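Periplasmic binding protein (Agrobacterium tumefaciens str. B6, PDB 5L9G) binds the opine mannopine and, as a periplasmic binding protein of an ABC transport system, probably delivers it to the membrane transporter for uptake. Local coordinates at residues A39-A44 and D252-V257; W74-I79 and D264-F269. All blocks are in the same frame, centred on the assembly; numbering follows the deposited sequence.

Contact 1 of 2, residues A39-A44 and D252-V257. With MO0 (mannopine), chain C; EDO (1,2-ethanediol), chain E.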
loop_
_atom_site.group_PDB
_atom_site.type_symbol
_atom_site.label_atom_id
_atom_site.label_comp_id
_atom_site.label_asym_id
_atom_site.label_seq_id
_atom_site.Cartn_x
_atom_site.Cartn_y
_atom_site.Cartn_z
ATOM N N ALA A 39 -7.097 16.452 -0.145
ATOM C CA ALA A 39 -8.216 16.053 -0.989
ATOM C C ALA A 39 -9.439 15.558 -0.246
ATOM O O ALA A 39 -10.559 15.745 -0.736
ATOM C CB ALA A 39 -7.757 14.980 -1.951
ATOM N N LEU A 40 -9.237 14.878 0.895
ATOM C CA LEU A 40 -10.331 14.223 1.619
ATOM C C LEU A 40 -10.655 14.772 2.996
ATOM O O LEU A 40 -11.783 15.211 3.220
ATOM C CB LEU A 40 -10.037 12.708 1.738
ATOM C CG LEU A 40 -9.536 11.975 0.475
ATOM C CD1 LEU A 40 -9.051 10.557 0.821
ATOM C CD2 LEU A 40 -10.614 11.930 -0.598
ATOM N N TRP A 41 -9.685 14.737 3.929
ATOM C CA TRP A 41 -9.924 15.087 5.332
ATOM C C TRP A 41 -10.293 16.557 5.549
ATOM O O TRP A 41 -11.368 16.813 6.084
ATOM C CB TRP A 41 -8.735 14.665 6.211
ATOM C CG TRP A 41 -8.256 13.249 6.003
ATOM C CD1 TRP A 41 -8.919 12.225 5.378
ATOM C CD2 TRP A 41 -7.009 12.705 6.448
ATOM N NE1 TRP A 41 -8.140 11.091 5.369
ATOM C CE2 TRP A 41 -6.963 11.356 6.028
ATOM C CE3 TRP A 41 -5.905 13.239 7.142
ATOM C CZ2 TRP A 41 -5.881 10.516 6.326
ATOM C CZ3 TRP A 41 -4.823 12.414 7.411
ATOM C CH2 TRP A 41 -4.815 11.072 6.999
ATOM N N ALA A 42 -9.431 17.513 5.132
ATOM C CA ALA A 42 -9.749 18.949 5.275
ATOM C C ALA A 42 -11.084 19.348 4.579
ATOM O O ALA A 42 -11.904 19.942 5.252
ATOM C CB ALA A 42 -8.590 19.825 4.799
ATOM N N PRO A 43 -11.389 19.009 3.297
ATOM C CA PRO A 43 -12.694 19.421 2.741
ATOM C C PRO A 43 -13.903 18.709 3.354
ATOM O O PRO A 43 -14.920 19.368 3.572
ATOM C CB PRO A 43 -12.564 19.162 1.234
ATOM C CG PRO A 43 -11.160 18.757 1.007
ATOM C CD PRO A 43 -10.596 18.279 2.292
ATOM N N ALA A 44 -13.793 17.388 3.659
ATOM C CA ALA A 44 -14.910 16.647 4.281
ATOM C C ALA A 44 -15.226 17.172 5.686
ATOM O O ALA A 44 -16.398 17.374 6.008
ATOM C CB ALA A 44 -14.628 15.153 4.323
ATOM N N ASP A 252 -5.896 0.526 -0.761
ATOM C CA ASP A 252 -5.837 1.107 0.582
ATOM C C ASP A 252 -7.237 1.572 0.917
ATOM O O ASP A 252 -8.050 1.829 0.020
ATOM C CB ASP A 252 -4.853 2.283 0.651
ATOM C CG ASP A 252 -3.426 1.897 0.995
ATOM O OD1 ASP A 252 -3.221 0.778 1.533
ATOM O OD2 ASP A 252 -2.523 2.715 0.754
ATOM N N GLY A 253 -7.505 1.717 2.201
ATOM C CA GLY A 253 -8.816 2.154 2.635
ATOM C C GLY A 253 -8.839 2.474 4.095
ATOM O O GLY A 253 -7.783 2.507 4.738
ATOM N N TYR A 254 -10.051 2.715 4.610
ATOM C CA TYR A 254 -10.262 3.152 5.986
ATOM C C TYR A 254 -11.074 2.169 6.805
ATOM O O TYR A 254 -12.017 1.547 6.299
ATOM C CB TYR A 254 -10.970 4.512 6.024
ATOM C CG TYR A 254 -10.197 5.639 5.365
ATOM C CD1 TYR A 254 -8.989 6.083 5.895
ATOM C CD2 TYR A 254 -10.671 6.255 4.211
ATOM C CE1 TYR A 254 -8.280 7.134 5.307
ATOM C CE2 TYR A 254 -9.960 7.295 3.601
ATOM C CZ TYR A 254 -8.769 7.733 4.159
ATOM O OH TYR A 254 -8.060 8.752 3.557
ATOM N N ALA A 255 -10.754 2.114 8.101
ATOM C CA ALA A 255 -11.460 1.301 9.096
ATOM C C ALA A 255 -11.554 2.152 10.361
ATOM O O ALA A 255 -10.784 3.110 10.518
ATOM C CB ALA A 255 -10.680 0.030 9.382
ATOM N N ILE A 256 -12.505 1.809 11.241
ATOM C CA ILE A 256 -12.667 2.503 12.520
ATOM C C ILE A 256 -12.205 1.546 13.611
ATOM O O ILE A 256 -12.569 0.374 13.589
ATOM C CB ILE A 256 -14.093 3.089 12.695
ATOM C CG1 ILE A 256 -14.273 4.275 11.706
ATOM C CG2 ILE A 256 -14.351 3.529 14.156
ATOM C CD1 ILE A 256 -15.692 4.787 11.529
ATOM N N VAL A 257 -11.326 2.024 14.499
ATOM C CA VAL A 257 -10.737 1.229 15.580
ATOM C C VAL A 257 -11.810 0.815 16.598
ATOM O O VAL A 257 -12.645 1.639 16.981
ATOM C CB VAL A 257 -9.524 1.952 16.239
ATOM C CG1 VAL A 257 -8.834 1.059 17.271
ATOM C CG2 VAL A 257 -8.518 2.405 15.183
HETATM O OAB MO0 C . -2.306 -1.592 6.851
HETATM C CAF MO0 C . -1.291 -0.866 7.489
HETATM C CAG MO0 C . -0.216 -0.375 6.535
HETATM O OAC MO0 C . 0.768 -1.340 6.396
HETATM C CAH MO0 C . -0.738 0.161 5.225
HETATM O OAM MO0 C . -1.675 1.156 5.417
HETATM C CAI MO0 C . 0.330 0.608 4.226
HETATM O OAD MO0 C . 1.085 1.663 4.739
HETATM C CAJ MO0 C . -0.244 0.904 2.871
HETATM O OAE MO0 C . -0.882 -0.240 2.379
HETATM C CAK MO0 C . 0.763 1.467 1.857
HETATM N N MO0 C . 0.204 2.684 1.254
HETATM C CA MO0 C . 0.998 3.168 0.098
HETATM C C MO0 C . 1.839 4.353 0.506
HETATM O O MO0 C . 1.894 4.681 1.711
HETATM C CB MO0 C . 0.152 3.495 -1.110
HETATM C CG MO0 C . -0.580 4.813 -0.977
HETATM C CD MO0 C . -1.765 4.924 -1.871
HETATM O OE1 MO0 C . -1.620 5.654 -3.058
HETATM N NE2 MO0 C . -2.870 4.419 -1.617
HETATM O OXT MO0 C . 2.549 4.985 -0.339
HETATM C C1 EDO E . -8.964 21.782 7.863
HETATM O O1 EDO E . -7.896 20.985 8.372
HETATM C C2 EDO E . -10.315 21.224 8.384
HETATM O O2 EDO E . -11.310 21.330 7.386
#
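Tyr254 reaches from strand 240-256 across to helix 30-48, where Trp41 and Leu40 receive the end of its ring. Its CB already heads for the helix, and with CG anti to the carbonyl carbon (chi1 -61°) the ring keeps going that way. Partway along, CE1 comes within 4.3 Å of Trp41 CZ2, a loose apolar touch. One atom further, CZ lies 3.6 Å from Trp41 NE1, in the indole plane at its edge. The tip, OH, takes a hydrogen bond from Trp41 NE1 at 3.0 Å; the N-H bends to an angle of 150°, with the oxygen tilted 19° from the indole plane. Leu40 CD1 sits 3.4 Å from the same OH, at the edge of the tyrosine ring and near its plane. The two aromatic systems meet obliquely, and the N-H bond is the polar link between them. The buried hydroxyl also has a weak hydrogen bond with OE1 of Gln36, one helical turn before Leu40.

Two residues back along the strand, Asp252 faces mannopine. Its OD2 accepts from the ligand's N at 2.8 Å and from NE2 at 2.9 Å, so one carboxylate oxygen grips both nitrogens, while OD1 lies 2.7 Å from the sugar-chain oxygen OAE. A negative charge here would favour a protonated ligand amine. A single strand thus carries a ligand-binding carboxylate and, next along the same side, a tyrosine buried against a helix that packs on the sheet of one lobe, as in other periplasmic binding proteins, with mannopine in the cleft at Asp252.

Contact 2 of 2, residues W74-I79 and D264-F269. With MO0 (mannopine), chain C.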
loop_
_atom_site.group_PDB
_atom_site.type_symbol
_atom_site.label_atom_id
_atom_site.label_comp_id
_atom_site.label_asym_id
_atom_site.label_seq_id
_atom_site.Cartn_x
_atom_site.Cartn_y
_atom_site.Cartn_z
ATOM N N TRP A 74 -7.037 6.445 18.639
ATOM C CA TRP A 74 -7.321 6.583 17.204
ATOM C C TRP A 74 -8.786 6.295 16.900
ATOM O O TRP A 74 -9.382 5.405 17.515
ATOM C CB TRP A 74 -6.456 5.604 16.402
ATOM C CG TRP A 74 -4.983 5.895 16.412
ATOM C CD1 TRP A 74 -4.372 7.070 16.740
ATOM C CD2 TRP A 74 -3.947 5.009 15.975
ATOM N NE1 TRP A 74 -3.012 6.956 16.575
ATOM C CE2 TRP A 74 -2.724 5.703 16.101
ATOM C CE3 TRP A 74 -3.930 3.671 15.534
ATOM C CZ2 TRP A 74 -1.497 5.108 15.794
ATOM C CZ3 TRP A 74 -2.714 3.094 15.200
ATOM C CH2 TRP A 74 -1.516 3.806 15.343
ATOM N N ASP A 75 -9.370 7.054 15.960
ATOM C CA ASP A 75 -10.746 6.794 15.523
ATOM C C ASP A 75 -10.704 6.082 14.175
ATOM O O ASP A 75 -11.071 4.905 14.088
ATOM C CB ASP A 75 -11.562 8.088 15.434
ATOM C CG ASP A 75 -11.879 8.683 16.796
ATOM O OD1 ASP A 75 -12.469 7.981 17.624
ATOM O OD2 ASP A 75 -11.441 9.792 17.056
ATOM N N ILE A 76 -10.219 6.779 13.139
ATOM C CA ILE A 76 -10.078 6.219 11.788
ATOM C C ILE A 76 -8.623 5.839 11.523
ATOM O O ILE A 76 -7.710 6.642 11.745
ATOM C CB ILE A 76 -10.610 7.207 10.700
ATOM C CG1 ILE A 76 -12.085 7.605 10.962
ATOM C CG2 ILE A 76 -10.386 6.646 9.257
ATOM C CD1 ILE A 76 -12.565 8.845 10.221
ATOM N N ILE A 77 -8.418 4.633 10.979
ATOM C CA ILE A 77 -7.091 4.185 10.561
ATOM C C ILE A 77 -7.125 3.856 9.085
ATOM O O ILE A 77 -8.091 3.234 8.606
ATOM C CB ILE A 77 -6.524 3.000 11.402
ATOM C CG1 ILE A 77 -7.517 1.796 11.476
ATOM C CG2 ILE A 77 -6.094 3.488 12.794
ATOM C CD1 ILE A 77 -6.939 0.496 12.081
ATOM N N GLN A 78 -6.082 4.288 8.364
ATOM C CA GLN A 78 -5.946 3.928 6.961
ATOM C C GLN A 78 -5.086 2.669 6.964
ATOM O O GLN A 78 -3.952 2.693 7.443
ATOM C CB GLN A 78 -5.307 5.054 6.138
ATOM C CG GLN A 78 -5.185 4.710 4.658
ATOM C CD GLN A 78 -3.887 3.977 4.401
ATOM O OE1 GLN A 78 -2.807 4.530 4.609
ATOM N NE2 GLN A 78 -3.963 2.700 4.060
ATOM N N ILE A 79 -5.642 1.564 6.459
ATOM C CA ILE A 79 -4.933 0.287 6.371
ATOM C C ILE A 79 -4.952 -0.259 4.947
ATOM O O ILE A 79 -5.717 0.227 4.102
ATOM C CB ILE A 79 -5.502 -0.758 7.397
ATOM C CG1 ILE A 79 -7.007 -1.059 7.145
ATOM C CG2 ILE A 79 -5.213 -0.322 8.857
ATOM C CD1 ILE A 79 -7.567 -2.351 7.859
ATOM N N ASP A 264 -19.002 7.524 16.541
ATOM C CA ASP A 264 -20.127 8.035 15.745
ATOM C C ASP A 264 -19.733 9.192 14.801
ATOM O O ASP A 264 -20.084 9.146 13.616
ATOM C CB ASP A 264 -21.309 8.396 16.657
ATOM C CG ASP A 264 -21.554 7.323 17.699
ATOM O OD1 ASP A 264 -22.059 6.240 17.331
ATOM O OD2 ASP A 264 -21.123 7.514 18.857
ATOM N N ALA A 265 -18.957 10.182 15.291
ATOM C CA ALA A 265 -18.472 11.295 14.468
ATOM C C ALA A 265 -17.529 10.760 13.359
ATOM O O ALA A 265 -17.587 11.217 12.208
ATOM C CB ALA A 265 -17.743 12.311 15.336
ATOM N N ALA A 266 -16.693 9.758 13.705
ATOM C CA ALA A 266 -15.771 9.106 12.771
ATOM C C ALA A 266 -16.538 8.421 11.626
ATOM O O ALA A 266 -16.110 8.509 10.478
ATOM C CB ALA A 266 -14.901 8.096 13.503
ATOM N N MET A 267 -17.689 7.779 11.931
ATOM C CA MET A 267 -18.545 7.127 10.937
ATOM C C MET A 267 -19.050 8.162 9.904
ATOM O O MET A 267 -18.944 7.917 8.697
ATOM C CB MET A 267 -19.713 6.384 11.629
ATOM C CG MET A 267 -20.271 5.242 10.824
ATOM S SD MET A 267 -19.219 3.761 10.788
ATOM C CE MET A 267 -19.669 3.006 12.320
ATOM N N ARG A 268 -19.539 9.332 10.384
ATOM C CA ARG A 268 -20.045 10.427 9.542
ATOM C C ARG A 268 -18.916 10.972 8.668
ATOM O O ARG A 268 -19.124 11.240 7.486
ATOM C CB ARG A 268 -20.612 11.586 10.391
ATOM C CG ARG A 268 -21.841 11.269 11.216
ATOM C CD ARG A 268 -22.663 12.527 11.513
ATOM N NE ARG A 268 -21.891 13.570 12.194
ATOM C CZ ARG A 268 -21.734 14.814 11.743
ATOM N NH1 ARG A 268 -22.286 15.187 10.595
ATOM N NH2 ARG A 268 -21.034 15.697 12.443
ATOM N N PHE A 269 -17.724 11.131 9.261
ATOM C CA PHE A 269 -16.526 11.663 8.606
ATOM C C PHE A 269 -16.076 10.733 7.470
ATOM O O PHE A 269 -15.882 11.186 6.334
ATOM C CB PHE A 269 -15.427 11.892 9.656
ATOM C CG PHE A 269 -14.207 12.687 9.227
ATOM C CD1 PHE A 269 -14.284 13.618 8.190
ATOM C CD2 PHE A 269 -13.012 12.574 9.923
ATOM C CE1 PHE A 269 -13.162 14.387 7.828
ATOM C CE2 PHE A 269 -11.889 13.330 9.549
ATOM C CZ PHE A 269 -11.972 14.228 8.503
HETATM O OAB MO0 C . -2.306 -1.592 6.851
HETATM C CAF MO0 C . -1.291 -0.866 7.489
HETATM C CAG MO0 C . -0.216 -0.375 6.535
HETATM O OAC MO0 C . 0.768 -1.340 6.396
HETATM C CAH MO0 C . -0.738 0.161 5.225
HETATM O OAM MO0 C . -1.675 1.156 5.417
HETATM C CAI MO0 C . 0.330 0.608 4.226
HETATM O OAD MO0 C . 1.085 1.663 4.739
HETATM C CAJ MO0 C . -0.244 0.904 2.871
HETATM O OAE MO0 C . -0.882 -0.240 2.379
HETATM C CAK MO0 C . 0.763 1.467 1.857
HETATM N N MO0 C . 0.204 2.684 1.254
HETATM C CA MO0 C . 0.998 3.168 0.098
HETATM C C MO0 C . 1.839 4.353 0.506
HETATM O O MO0 C . 1.894 4.681 1.711
HETATM C CB MO0 C . 0.152 3.495 -1.110
HETATM C CG MO0 C . -0.580 4.813 -0.977
HETATM C CD MO0 C . -1.765 4.924 -1.871
HETATM O OE1 MO0 C . -1.620 5.654 -3.058
HETATM N NE2 MO0 C . -2.870 4.419 -1.617
HETATM O OXT MO0 C . 2.549 4.985 -0.339
#
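The Phe269 ring is met by Ile76 CD1, which comes to CD2 at 3.8 Å from an oblique direction, neither squarely over the face nor at the rim; Ala44 and Ala45 of helix 30-48 also touch this ring. In segment 74-79 two flat polar groups are held by bonds. The Asp75 carboxylate is held by two backbone N-H groups, OD2 by that of Val24 and OD1 by that of His262, which ties the loop before the strand both to strand 23-27 and to the approach to helix 263-273. The Gln78 amide splits its duties: OE1 accepts from Trp32 NE1 and is hydrogen-bonded to Ser27 OG, while NE2 gives mannopine OAM a weak hydrogen bond of 3.1 Å, bent to 135°.

Between segments 74-79 and 264-269 the packing is apolar and centres on Ala266. Its methyl CB meets both Ile76 CG1, at 3.8 Å, and Asp75 CB, at 3.9 Å. That small side chain lets the helix come close, with the CA atoms of Asp75 and Ala266 just 6.2 Å apart. Ile76 holds CG1 anti to its carbonyl carbon (chi1 -56°) and then runs on extended, so CD1 ends 3.6 Å from Ala266 O and at the same time touches the phenylalanine ring. The isoleucine and phenylalanine side chains cross at about a right angle.

Strand 76-80 lies between strand 23-27, parallel to it, and strand 240-256, antiparallel. Helix 263-273 lies against this part of the sheet through Ala266 and Phe269, with helix 30-48 alongside at the phenylalanine, while the far end of the strand meets the ligand.

In the fold
Contacts 1 and 2 have centres about 7 Å apart and share one sheet, in which strands 76-80 and 240-256 run antiparallel as neighbours. Probable backbone hydrogen bonds join them directly, from Ile77 N to Ala255 O and from Ile79 N to Gly253 O. Along the chain the segments alternate: 39-44, 74-79, 252-257, then 264-269, the last on the helix that follows strand 240-256. Helices 30-48 and 263-273 both pack on these strands and touch each other. Both contacts also reach mannopine, through Asp252 in contact 1 and Gln78 in contact 2, so these paired strands carry part of the binding pocket beside a helix-packed core.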